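Local structure of glucokinase (Streptomyces griseus, 3VGL) at residues H85-L88 / K89-E93; A152-F155 / G156-R159; L184-Y187 / A188-A192; G260-S263 / D264-E267; L268-D271 / P272-S276. The protein probably catalyses the ATP-dependent phosphorylation of D-glucose to D-glucose 6-phosphate, as a zinc-containing glucokinase of the ROK family. All coordinates share one frame; numbering follows the deposited sequence.

Interaction 1: residues H85-L88 / K89-E93; sequences HEPL and KDKVE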
# COMPACT_ATOMS: atom_id res chain seq x y z
N HIS A 85 -17.61 -25.95 -7.05
CA HIS A 85 -18.72 -26.40 -7.90
C HIS A 85 -19.55 -27.46 -7.17
O HIS A 85 -19.87 -28.54 -7.71
CB HIS A 85 -18.20 -26.91 -9.27
CG HIS A 85 -17.74 -25.82 -10.20
ND1 HIS A 85 -17.44 -26.07 -11.52
CD2 HIS A 85 -17.53 -24.49 -10.01
CE1 HIS A 85 -17.05 -24.95 -12.10
NE2 HIS A 85 -17.10 -23.98 -11.21
N GLU A 86 -19.93 -27.14 -5.94
CA GLU A 86 -20.68 -28.05 -5.07
C GLU A 86 -22.20 -27.99 -5.31
O GLU A 86 -22.84 -26.97 -5.04
CB GLU A 86 -20.35 -27.73 -3.60
CG GLU A 86 -21.18 -28.51 -2.55
CD GLU A 86 -20.70 -29.96 -2.36
OE1 GLU A 86 -21.27 -30.67 -1.51
OE2 GLU A 86 -19.74 -30.36 -3.06
N PRO A 87 -22.81 -29.09 -5.81
CA PRO A 87 -24.25 -29.13 -6.06
C PRO A 87 -25.05 -29.32 -4.76
O PRO A 87 -25.67 -30.37 -4.51
CB PRO A 87 -24.41 -30.33 -7.01
CG PRO A 87 -23.32 -31.23 -6.64
CD PRO A 87 -22.15 -30.36 -6.20
N LEU A 88 -25.07 -28.26 -3.97
CA LEU A 88 -25.64 -28.33 -2.65
C LEU A 88 -27.15 -28.56 -2.66
O LEU A 88 -27.66 -29.35 -1.88
CB LEU A 88 -25.27 -27.05 -1.89
CG LEU A 88 -25.34 -27.13 -0.37
CD1 LEU A 88 -24.43 -28.23 0.22
CD2 LEU A 88 -24.92 -25.79 0.19
N LYS A 89 -27.86 -27.87 -3.55
CA LYS A 89 -29.31 -28.05 -3.68
C LYS A 89 -29.66 -29.52 -3.91
O LYS A 89 -30.49 -30.08 -3.21
CB LYS A 89 -29.86 -27.21 -4.83
CG LYS A 89 -31.33 -27.53 -5.19
CD LYS A 89 -31.84 -26.59 -6.25
CE LYS A 89 -33.23 -27.00 -6.71
NZ LYS A 89 -33.89 -25.87 -7.40
N ASP A 90 -28.99 -30.12 -4.89
CA ASP A 90 -29.30 -31.51 -5.27
C ASP A 90 -29.02 -32.47 -4.13
O ASP A 90 -29.84 -33.35 -3.85
CB ASP A 90 -28.51 -31.92 -6.51
CG ASP A 90 -28.98 -31.21 -7.77
OD1 ASP A 90 -30.06 -30.58 -7.75
OD2 ASP A 90 -28.26 -31.28 -8.79
N LYS A 91 -27.87 -32.31 -3.48
CA LYS A 91 -27.46 -33.20 -2.40
C LYS A 91 -28.39 -33.12 -1.18
O LYS A 91 -28.74 -34.14 -0.59
CB LYS A 91 -26.01 -32.92 -1.99
CG LYS A 91 -24.99 -33.49 -2.95
CD LYS A 91 -23.58 -33.25 -2.42
CE LYS A 91 -22.57 -34.18 -3.09
NZ LYS A 91 -22.44 -33.89 -4.53
N VAL A 92 -28.80 -31.91 -0.82
CA VAL A 92 -29.68 -31.74 0.33
C VAL A 92 -31.12 -32.17 -0.01
O VAL A 92 -31.81 -32.74 0.84
CB VAL A 92 -29.61 -30.30 0.88
CG1 VAL A 92 -30.60 -30.10 2.03
CG2 VAL A 92 -28.18 -30.00 1.34
N GLU A 93 -31.56 -31.90 -1.24
CA GLU A 93 -32.93 -32.27 -1.65
C GLU A 93 -33.12 -33.77 -1.59
O GLU A 93 -34.13 -34.26 -1.09
CB GLU A 93 -33.28 -31.76 -3.05
CG GLU A 93 -33.81 -30.35 -3.01
CD GLU A 93 -34.33 -29.84 -4.34
OE1 GLU A 93 -34.11 -30.49 -5.40
OE2 GLU A 93 -34.95 -28.76 -4.33

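Interaction 2: residues A152-F155 / G156-R159; sequences AAEF and GHIR. With ZN (zinc ion), chain B; BGC (beta-D-glucopyranose), chain D.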
# COMPACT_ATOMS: atom_id res chain seq x y z
N ALA A 152 -22.50 -11.55 -7.67
CA ALA A 152 -22.38 -10.17 -7.19
C ALA A 152 -22.21 -10.14 -5.67
O ALA A 152 -22.45 -11.15 -4.97
CB ALA A 152 -23.59 -9.32 -7.61
N ALA A 153 -21.80 -8.99 -5.17
CA ALA A 153 -21.76 -8.72 -3.73
C ALA A 153 -20.72 -9.59 -3.00
O ALA A 153 -20.87 -9.89 -1.81
CB ALA A 153 -23.15 -8.86 -3.09
N GLU A 154 -19.65 -9.93 -3.70
CA GLU A 154 -18.51 -10.57 -3.06
C GLU A 154 -17.53 -9.51 -2.56
O GLU A 154 -16.35 -9.46 -2.95
CB GLU A 154 -17.88 -11.58 -4.02
CG GLU A 154 -18.67 -12.90 -4.04
CD GLU A 154 -18.68 -13.54 -2.67
OE1 GLU A 154 -17.60 -13.52 -2.02
OE2 GLU A 154 -19.77 -14.05 -2.27
N PHE A 155 -18.05 -8.66 -1.67
CA PHE A 155 -17.29 -7.49 -1.22
C PHE A 155 -16.01 -7.88 -0.47
O PHE A 155 -15.03 -7.10 -0.42
CB PHE A 155 -18.11 -6.66 -0.23
CG PHE A 155 -19.43 -6.15 -0.76
CD1 PHE A 155 -19.68 -5.99 -2.13
CD2 PHE A 155 -20.40 -5.74 0.15
CE1 PHE A 155 -20.92 -5.47 -2.57
CE2 PHE A 155 -21.62 -5.24 -0.27
CZ PHE A 155 -21.89 -5.11 -1.63
N GLY A 156 -16.01 -9.08 0.11
CA GLY A 156 -14.86 -9.53 0.90
C GLY A 156 -13.58 -9.65 0.11
O GLY A 156 -12.50 -9.66 0.67
N HIS A 157 -13.72 -9.73 -1.23
CA HIS A 157 -12.54 -9.94 -2.08
C HIS A 157 -12.22 -8.76 -2.98
O HIS A 157 -11.43 -8.87 -3.91
CB HIS A 157 -12.68 -11.28 -2.84
CG HIS A 157 -13.03 -12.38 -1.91
ND1 HIS A 157 -12.13 -12.91 -1.01
CD2 HIS A 157 -14.24 -12.93 -1.62
CE1 HIS A 157 -12.75 -13.79 -0.24
NE2 HIS A 157 -14.03 -13.82 -0.59
N ILE A 158 -12.78 -7.60 -2.64
CA ILE A 158 -12.30 -6.34 -3.22
C ILE A 158 -10.91 -6.09 -2.65
O ILE A 158 -10.67 -6.30 -1.47
CB ILE A 158 -13.22 -5.16 -2.78
CG1 ILE A 158 -14.61 -5.34 -3.42
CG2 ILE A 158 -12.61 -3.80 -3.16
CD1 ILE A 158 -15.66 -4.51 -2.65
N ARG A 159 -9.98 -5.66 -3.48
CA ARG A 159 -8.59 -5.49 -3.03
C ARG A 159 -8.44 -4.12 -2.38
O ARG A 159 -8.59 -3.08 -3.05
CB ARG A 159 -7.64 -5.58 -4.22
CG ARG A 159 -6.19 -5.48 -3.78
CD ARG A 159 -5.23 -5.50 -4.95
NE ARG A 159 -5.29 -4.26 -5.74
CZ ARG A 159 -4.45 -3.97 -6.72
NH1 ARG A 159 -4.60 -2.84 -7.42
NH2 ARG A 159 -3.45 -4.80 -7.00
ZN ZN B . -10.02 -12.87 -1.07
C2 BGC D . -17.19 -15.56 0.93
C3 BGC D . -18.61 -15.02 0.77
C4 BGC D . -19.38 -15.07 2.09
C5 BGC D . -18.54 -14.39 3.16
C6 BGC D . -19.21 -14.42 4.53
C1 BGC D . -16.51 -14.80 2.07
O1 BGC D . -15.24 -15.33 2.33
O2 BGC D . -16.48 -15.27 -0.29
O3 BGC D . -19.31 -15.74 -0.20
O4 BGC D . -20.60 -14.35 1.95
O5 BGC D . -17.26 -15.00 3.27
O6 BGC D . -19.45 -15.75 4.96
O HOH W 1 -17.56 -11.51 0.00

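Interaction 3: residues L184-Y187 / A188-A192; sequences LVRY and AKQRA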
# COMPACT_ATOMS: atom_id res chain seq x y z
N LEU A 184 -10.56 -9.16 13.52
CA LEU A 184 -10.67 -8.69 14.91
C LEU A 184 -9.82 -9.53 15.88
O LEU A 184 -9.07 -8.97 16.69
CB LEU A 184 -12.13 -8.68 15.35
CG LEU A 184 -12.37 -8.19 16.80
CD1 LEU A 184 -12.09 -6.68 16.90
CD2 LEU A 184 -13.81 -8.51 17.13
N VAL A 185 -9.96 -10.86 15.79
CA VAL A 185 -9.18 -11.76 16.64
C VAL A 185 -7.69 -11.57 16.39
O VAL A 185 -6.90 -11.52 17.34
CB VAL A 185 -9.63 -13.21 16.42
CG1 VAL A 185 -8.69 -14.18 17.14
CG2 VAL A 185 -11.05 -13.37 16.91
N ARG A 186 -7.31 -11.44 15.13
CA ARG A 186 -5.92 -11.18 14.80
C ARG A 186 -5.39 -9.91 15.44
O ARG A 186 -4.28 -9.90 16.01
CB ARG A 186 -5.67 -11.20 13.29
CG ARG A 186 -4.26 -11.69 13.00
CD ARG A 186 -3.95 -11.65 11.53
NE ARG A 186 -3.44 -10.33 11.25
CZ ARG A 186 -4.09 -9.40 10.60
NH1 ARG A 186 -5.30 -9.66 10.08
NH2 ARG A 186 -3.51 -8.22 10.43
N TYR A 187 -6.19 -8.84 15.39
CA TYR A 187 -5.78 -7.55 15.94
C TYR A 187 -5.58 -7.65 17.43
O TYR A 187 -4.62 -7.10 17.97
CB TYR A 187 -6.81 -6.46 15.64
CG TYR A 187 -6.96 -6.18 14.15
CD1 TYR A 187 -5.85 -6.25 13.30
CD2 TYR A 187 -8.20 -5.85 13.62
CE1 TYR A 187 -5.98 -5.99 11.94
CE2 TYR A 187 -8.34 -5.59 12.25
CZ TYR A 187 -7.23 -5.65 11.43
OH TYR A 187 -7.39 -5.41 10.09
N ALA A 188 -6.49 -8.36 18.09
CA ALA A 188 -6.39 -8.50 19.55
C ALA A 188 -5.22 -9.35 19.97
O ALA A 188 -4.57 -9.05 20.98
CB ALA A 188 -7.67 -9.03 20.11
N LYS A 189 -4.95 -10.42 19.23
CA LYS A 189 -3.80 -11.27 19.55
C LYS A 189 -2.48 -10.54 19.34
O LYS A 189 -1.56 -10.69 20.14
CB LYS A 189 -3.84 -12.60 18.80
CG LYS A 189 -4.94 -13.54 19.28
CD LYS A 189 -4.95 -14.86 18.53
CE LYS A 189 -5.99 -15.80 19.14
NZ LYS A 189 -6.02 -17.15 18.51
N GLN A 190 -2.39 -9.76 18.26
CA GLN A 190 -1.23 -8.89 18.02
C GLN A 190 -1.00 -7.95 19.20
O GLN A 190 0.13 -7.82 19.70
CB GLN A 190 -1.41 -8.03 16.75
CG GLN A 190 -1.22 -8.73 15.40
CD GLN A 190 -1.41 -7.79 14.18
OE1 GLN A 190 -2.02 -6.71 14.27
NE2 GLN A 190 -0.91 -8.23 13.02
N ARG A 191 -2.07 -7.31 19.66
CA ARG A 191 -1.97 -6.28 20.69
C ARG A 191 -1.75 -6.87 22.07
O ARG A 191 -1.00 -6.30 22.88
CB ARG A 191 -3.18 -5.35 20.64
CG ARG A 191 -3.15 -4.42 19.43
CD ARG A 191 -4.53 -3.96 18.97
NE ARG A 191 -4.44 -3.08 17.79
CZ ARG A 191 -4.09 -3.51 16.57
NH1 ARG A 191 -3.79 -4.79 16.36
NH2 ARG A 191 -4.01 -2.65 15.55
N ALA A 192 -2.39 -8.00 22.34
CA ALA A 192 -2.20 -8.67 23.64
C ALA A 192 -0.79 -9.26 23.75
O ALA A 192 -0.21 -9.29 24.85
CB ALA A 192 -3.25 -9.74 23.86

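Interaction 4: residues G260-S263 / D264-E267; sequences GGVS and DEGE. With ANP (phosphoaminophosphonic acid-adenylate ester), chain E.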
# COMPACT_ATOMS: atom_id res chain seq x y z
N GLY A 260 -23.43 -10.35 10.55
CA GLY A 260 -22.40 -11.28 11.01
C GLY A 260 -22.50 -11.47 12.51
O GLY A 260 -23.18 -10.72 13.19
N GLY A 261 -21.82 -12.50 13.02
CA GLY A 261 -21.81 -12.72 14.47
C GLY A 261 -21.45 -11.52 15.31
O GLY A 261 -22.08 -11.30 16.33
N VAL A 262 -20.46 -10.74 14.90
CA VAL A 262 -20.09 -9.63 15.81
C VAL A 262 -21.15 -8.52 15.86
O VAL A 262 -21.19 -7.76 16.82
CB VAL A 262 -18.70 -9.08 15.54
CG1 VAL A 262 -18.66 -8.45 14.17
CG2 VAL A 262 -18.26 -8.10 16.65
N SER A 263 -22.04 -8.48 14.87
CA SER A 263 -23.12 -7.48 14.90
C SER A 263 -24.06 -7.71 16.08
O SER A 263 -24.81 -6.82 16.45
CB SER A 263 -23.93 -7.43 13.59
OG SER A 263 -24.80 -8.54 13.45
N ASP A 264 -24.00 -8.91 16.68
CA ASP A 264 -24.74 -9.17 17.91
C ASP A 264 -24.38 -8.19 19.02
O ASP A 264 -25.16 -8.01 19.98
CB ASP A 264 -24.45 -10.60 18.39
CG ASP A 264 -25.11 -11.65 17.53
OD1 ASP A 264 -26.15 -11.37 16.90
OD2 ASP A 264 -24.61 -12.79 17.52
N GLU A 265 -23.22 -7.56 18.88
CA GLU A 265 -22.75 -6.63 19.91
C GLU A 265 -23.32 -5.22 19.79
O GLU A 265 -23.09 -4.39 20.68
CB GLU A 265 -21.22 -6.59 19.98
CG GLU A 265 -20.57 -7.95 20.16
CD GLU A 265 -20.90 -8.65 21.48
OE1 GLU A 265 -21.36 -7.99 22.44
OE2 GLU A 265 -20.69 -9.88 21.55
N GLY A 266 -24.03 -4.93 18.69
CA GLY A 266 -24.71 -3.64 18.53
C GLY A 266 -23.74 -2.47 18.51
O GLY A 266 -22.72 -2.52 17.82
N GLU A 267 -24.05 -1.41 19.27
CA GLU A 267 -23.27 -0.17 19.22
C GLU A 267 -21.81 -0.32 19.63
O GLU A 267 -20.98 0.48 19.21
CB GLU A 267 -23.97 0.94 20.03
CG GLU A 267 -25.20 1.47 19.32
CD GLU A 267 -24.88 2.16 18.00
OE1 GLU A 267 -24.07 3.12 17.99
OE2 GLU A 267 -25.45 1.76 16.97
PB ANP E . -19.70 -17.75 10.57
O1B ANP E . -18.68 -16.94 9.77
O2B ANP E . -19.42 -19.22 10.70
N3B ANP E . -21.25 -17.58 9.85
PA ANP E . -19.73 -15.74 12.69
O1A ANP E . -20.10 -15.88 14.17
O2A ANP E . -20.51 -14.83 11.80
O3A ANP E . -19.69 -17.24 12.09
O5' ANP E . -18.18 -15.32 12.56
C5' ANP E . -17.15 -16.01 13.27
C4' ANP E . -15.99 -15.07 13.50
O4' ANP E . -16.45 -13.86 14.12
C3' ANP E . -14.99 -15.69 14.45
O3' ANP E . -13.72 -15.11 14.16
C2' ANP E . -15.50 -15.20 15.78
O2' ANP E . -14.47 -15.18 16.76
C1' ANP E . -16.02 -13.80 15.48
N9 ANP E . -17.22 -13.49 16.27
C8 ANP E . -18.43 -14.08 16.20
N7 ANP E . -19.30 -13.51 17.10
C5 ANP E . -18.61 -12.53 17.71
C6 ANP E . -18.87 -11.53 18.79
N6 ANP E . -20.09 -11.44 19.37
N1 ANP E . -17.86 -10.69 19.12
C2 ANP E . -16.62 -10.74 18.57
N3 ANP E . -16.31 -11.64 17.60
C4 ANP E . -17.24 -12.52 17.17

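Interaction 5: residues L268-D271 / P272-S276; sequences LVLD and PIRKS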
# COMPACT_ATOMS: atom_id res chain seq x y z
N LEU A 268 -21.49 -1.36 20.40
CA LEU A 268 -20.09 -1.60 20.77
C LEU A 268 -19.19 -1.60 19.52
O LEU A 268 -18.12 -0.98 19.52
CB LEU A 268 -19.92 -2.91 21.54
CG LEU A 268 -18.48 -3.25 21.98
CD1 LEU A 268 -17.99 -2.38 23.15
CD2 LEU A 268 -18.36 -4.74 22.32
N VAL A 269 -19.66 -2.27 18.48
CA VAL A 269 -18.96 -2.32 17.19
C VAL A 269 -19.50 -1.31 16.18
O VAL A 269 -18.73 -0.76 15.40
CB VAL A 269 -18.91 -3.78 16.64
CG1 VAL A 269 -20.30 -4.32 16.34
CG2 VAL A 269 -18.01 -3.88 15.42
N LEU A 270 -20.81 -1.04 16.20
CA LEU A 270 -21.39 -0.14 15.20
C LEU A 270 -20.94 1.32 15.36
O LEU A 270 -20.75 2.03 14.36
CB LEU A 270 -22.92 -0.22 15.15
CG LEU A 270 -23.56 -1.08 14.07
CD1 LEU A 270 -23.32 -0.49 12.67
CD2 LEU A 270 -23.05 -2.54 14.14
N ASP A 271 -20.77 1.78 16.60
CA ASP A 271 -20.38 3.17 16.82
C ASP A 271 -18.99 3.49 16.24
O ASP A 271 -18.89 4.44 15.46
CB ASP A 271 -20.51 3.55 18.31
CG ASP A 271 -20.07 4.99 18.59
OD1 ASP A 271 -20.78 5.94 18.19
OD2 ASP A 271 -19.01 5.17 19.22
N PRO A 272 -17.95 2.66 16.53
CA PRO A 272 -16.69 2.96 15.86
C PRO A 272 -16.76 2.79 14.35
O PRO A 272 -16.10 3.55 13.63
CB PRO A 272 -15.70 1.95 16.47
CG PRO A 272 -16.53 0.97 17.27
CD PRO A 272 -17.78 1.70 17.63
N ILE A 273 -17.55 1.83 13.85
CA ILE A 273 -17.65 1.66 12.38
C ILE A 273 -18.30 2.89 11.74
O ILE A 273 -17.82 3.42 10.73
CB ILE A 273 -18.40 0.38 12.02
CG1 ILE A 273 -17.52 -0.82 12.38
CG2 ILE A 273 -18.73 0.37 10.53
CD1 ILE A 273 -18.15 -2.22 12.06
N ARG A 274 -19.39 3.36 12.36
CA ARG A 274 -20.09 4.55 11.86
C ARG A 274 -19.21 5.79 11.84
O ARG A 274 -19.20 6.55 10.86
CB ARG A 274 -21.35 4.80 12.72
CG ARG A 274 -22.30 5.83 12.12
CD ARG A 274 -23.53 6.02 13.05
NE ARG A 274 -24.30 4.78 13.22
CZ ARG A 274 -24.35 4.06 14.35
NH1 ARG A 274 -23.69 4.48 15.44
NH2 ARG A 274 -25.07 2.95 14.41
N LYS A 275 -18.48 6.00 12.94
CA LYS A 275 -17.57 7.15 13.04
C LYS A 275 -16.48 7.07 11.97
O LYS A 275 -16.16 8.05 11.30
CB LYS A 275 -16.98 7.24 14.45
CG LYS A 275 -17.95 7.79 15.50
CD LYS A 275 -17.40 7.61 16.90
CE LYS A 275 -18.24 8.39 17.89
NZ LYS A 275 -17.89 7.98 19.28
N SER A 276 -15.95 5.87 11.77
CA SER A 276 -14.95 5.67 10.72
C SER A 276 -15.51 5.94 9.31
O SER A 276 -14.87 6.61 8.50
CB SER A 276 -14.44 4.24 10.79
OG SER A 276 -13.51 4.03 9.73
O HOH W 2 -21.69 6.63 16.02

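Interaction 1: residues H85-L88 / K89-E93
Lys91 reaches back from the first turn of helix 88-96 and meets the ring of Pro87 obliquely, with NZ of Lys91 3.5 Å from CG of Pro87. Its CG sits anti to the carbonyl carbon (chi1 -76°), which sends the chain toward the start of the helix, and a bend at the last torsion (chi4 66°) brings the ammonium group beside the proline ring. Against Glu86 the same lysine crosses at about a right angle. Here the methylene CD of Lys91 does the touching, 3.6 Å from Glu86 OE1, while NZ of Lys91 stays 4.6 Å from that oxygen, beyond a salt bridge, so any attraction is probably only long-range. Pro87 is both the N-cap residue and the centre of an inverse gamma turn, closed by Leu88 N on Glu86 O at 2.8 Å. Lacking an N-H, proline loses nothing at the mouth of a helix, and its carbonyl starts the helical ladder by accepting from Lys91 N at 3.1 Å. On another side of the helix Leu88 and Val92, one turn apart, put Leu88 CD1 4.3 Å from Val92 CG2. Branched apolar residues suit this buried flank, because both lean on Ile44 of helix 37-52 and both also touch strand 100-104. Just upstream, His85 and Glu86 form a G1 beta bulge opposite Val75, and His85 meets Trp286 of a second subunit edge to face.

Interaction 2: residues A152-F155 / G156-R159
Glu154 and His157 converge on one hydroxyl of the bound glucose. Among the hydrogen bonds, glucose O2 donates to Glu154 OE1 (2.7 Å) and accepts from His157 NE2 (2.9 Å), while glucose O3 donates to Glu154 OE2 at 2.7 Å. A carboxylate suits this place because its two oxygens match two neighbouring sugar hydroxyls. Glu154 OE1 also lies in the plane of the imidazole at its edge, 3.4 Å from His157 CD2, and takes a bond from a water that in turn accepts from Gly156 N at 2.9 Å. Metal coordination uses the other ring nitrogen: His157 ND1 binds zinc at 2.1 Å, with Cys167, Cys169 and Cys174 completing the site, the one-histidine, three-cysteine zinc motif of this ROK kinase. Zinc thus fixes the ring's rotation and leaves the NE2 hydrogen aimed at the sugar. Backbone bonds fold the chain tightly, His157 N to Glu154 O and Ile158 N to Phe155 O, each from a residue to the third one before it. The apolar contact is Ile158 CD1 at 4.1 Å from Phe155 CB, and Leu250 of a second subunit packs on both residues.

Interaction 3: residues L184-Y187 / A188-A192
Helix 181-194 borders the nucleotide pocket with Leu184 and Val185, and one turn further on Tyr187 and Arg191 lock together on its flank toward helix 227-251. Tyr187 O accepts twice, from Arg191 N at 3.1 Å as part of the helix and from Arg191 NH1 at 2.9 Å, the two donors arriving from opposite faces of the carbonyl plane. With CG anti to its carbonyl carbon (chi1 -72°), Arg191 runs extended to NE back along the helix, and its guanidinium ends beside the tyrosine, the two planes 67° apart. NE is salt-bridged to Asp231, and Tyr187 OH bonds to Tyr178 O. Gln190 lies alongside both neighbours of the turn before. Its OE1 is in the plane of the Tyr187 ring at the edge, 4.0 Å from CD1 of that ring, and takes a weak bond from Arg191 NH1, while Gln190 NE2 stands 3.7 Å from Arg186 NH2, amide and guanidinium almost perpendicular. Val185 CG1 rests on the aliphatic stem of Lys189, 3.7 Å from its CE. Ala188 is small enough to let the helix approach Ile218 and Ser232 closely. Replacing Arg191 with a leucine is likely to leave Asp231 without its mate and Tyr187 O with the helical bond alone. Long polar residues therefore suit this helix: their stems pack on the turn before, and the end of Arg191 ties a backbone carbonyl to an acid of the neighbouring helix, so that the guanidinium charge is probably offset by Asp231 while NH1 gives Tyr187 O a second donor.

Interaction 4: residues G260-S263 / D264-E267
Glu265 and Val262 are drawn together by Glu265 N bonding to Val262 O at 2.9 Å; Val262 lies over one face of the adenine and Glu265 meets its amino edge. On this tight side Val262 CG2 touches the base 3.6 Å from its N1, while Glu265, bent at its second torsion (chi2 -64°), turns OE2 to receive the amino group N6 at 2.7 Å. Glu265 OE1 is salt-bridged to Arg223. With an alanine in place of Glu265, N6 would probably lose its acceptor and Arg223 its counter-charge. The turns are of the 3-10 kind, following strand 255-259, and this glycine-rich loop is consistent with the adenosine-binding motif of the actin-like ATPase superfamily. Gly261 N donates to the alpha-phosphate oxygen O2A at 2.9 Å, and a side chain at Gly261 would collide with the neighbouring oxygen O1A. Buried Ser263 steadies the loop: its OG donates to Gly260 O at 2.7 Å, a carbonyl that also accepts from Ser263 N. The looser side belongs to exposed Asp264, which reaches out of the loop, its OD1 accepting from Gly299 N. Gly266, at a positive phi that favours glycine, occupies the N-cap position of helix 267-280, and exposed Glu267 begins it.

Interaction 5: residues L268-D271 / P272-S276
Lys275 runs its extended chain back to Asp271, one helical turn earlier, and slants across the end of that side chain, CE of Lys275 lying 3.5 Å from Asp271 OD1. NZ of Lys275 then closes a salt bridge to Asp271 OD2 at 3.0 Å, using the syn lone pair of that oxygen. Asp271 reaches it because CG is anti to the backbone nitrogen (chi1 178°), and its other oxygen, OD1, accepts from a water that in turn accepts from Arg274 NH1 at 3.0 Å. That water lies in the plane of the guanidinium, whereas Leu270 O stands over one of its faces. A bend at chi3 (-61°) folds Arg274 back along the helix, and its NH2 goes to Glu267 by a salt bridge and to Val292 O by a hydrogen bond. Helix 267-280 is the connection of a beta-alpha-beta unit between strands 255-259 and 291-294. The helix is kinked at Pro272: having no N-H, this residue cannot bond to Leu268 O, and its ring CD takes the place of the hydrogen, 3.3 Å from Leu268 O. Beyond it the ladder resumes with Ile273 N on Val269 O at 3.2 Å. Val269 and Ile273 lie side by side, Val269 CG2 3.8 Å from Ile273 CD1, branched residues that suit the buried flank against helix 227-251, while Leu270 packs on strand 291-294. Chemically the helix is two-sided. Apolar branches seat it in the domain, and on the outer flank two basic residues flank one aspartate, one joined directly and the other through water, which would probably stabilise the carboxylate's negative charge.

Overall arrangement
From the N terminus, the five contacts follow one another in series. Each joins two adjoining segments, with partners a turn or so apart, so none closes a long loop, and none nests in or crosses another. Interaction 1 turns the chain from strand 75-77 into helix 88-96, against the first five-stranded sheet. Interaction 2 holds the glucose and zinc loop after strand 143-144, and interaction 3 stiffens helix 181-194 beside the nucleotide. Interactions 4 and 5 abut along the chain and touch where Val262 packs on Val269, leading from strand 255-259 into helix 267-280. Interactions 3 and 4 approach to about 4 Å between nearest atoms, whereas the centre of interaction 1 is about 38 Å from that of interaction 5.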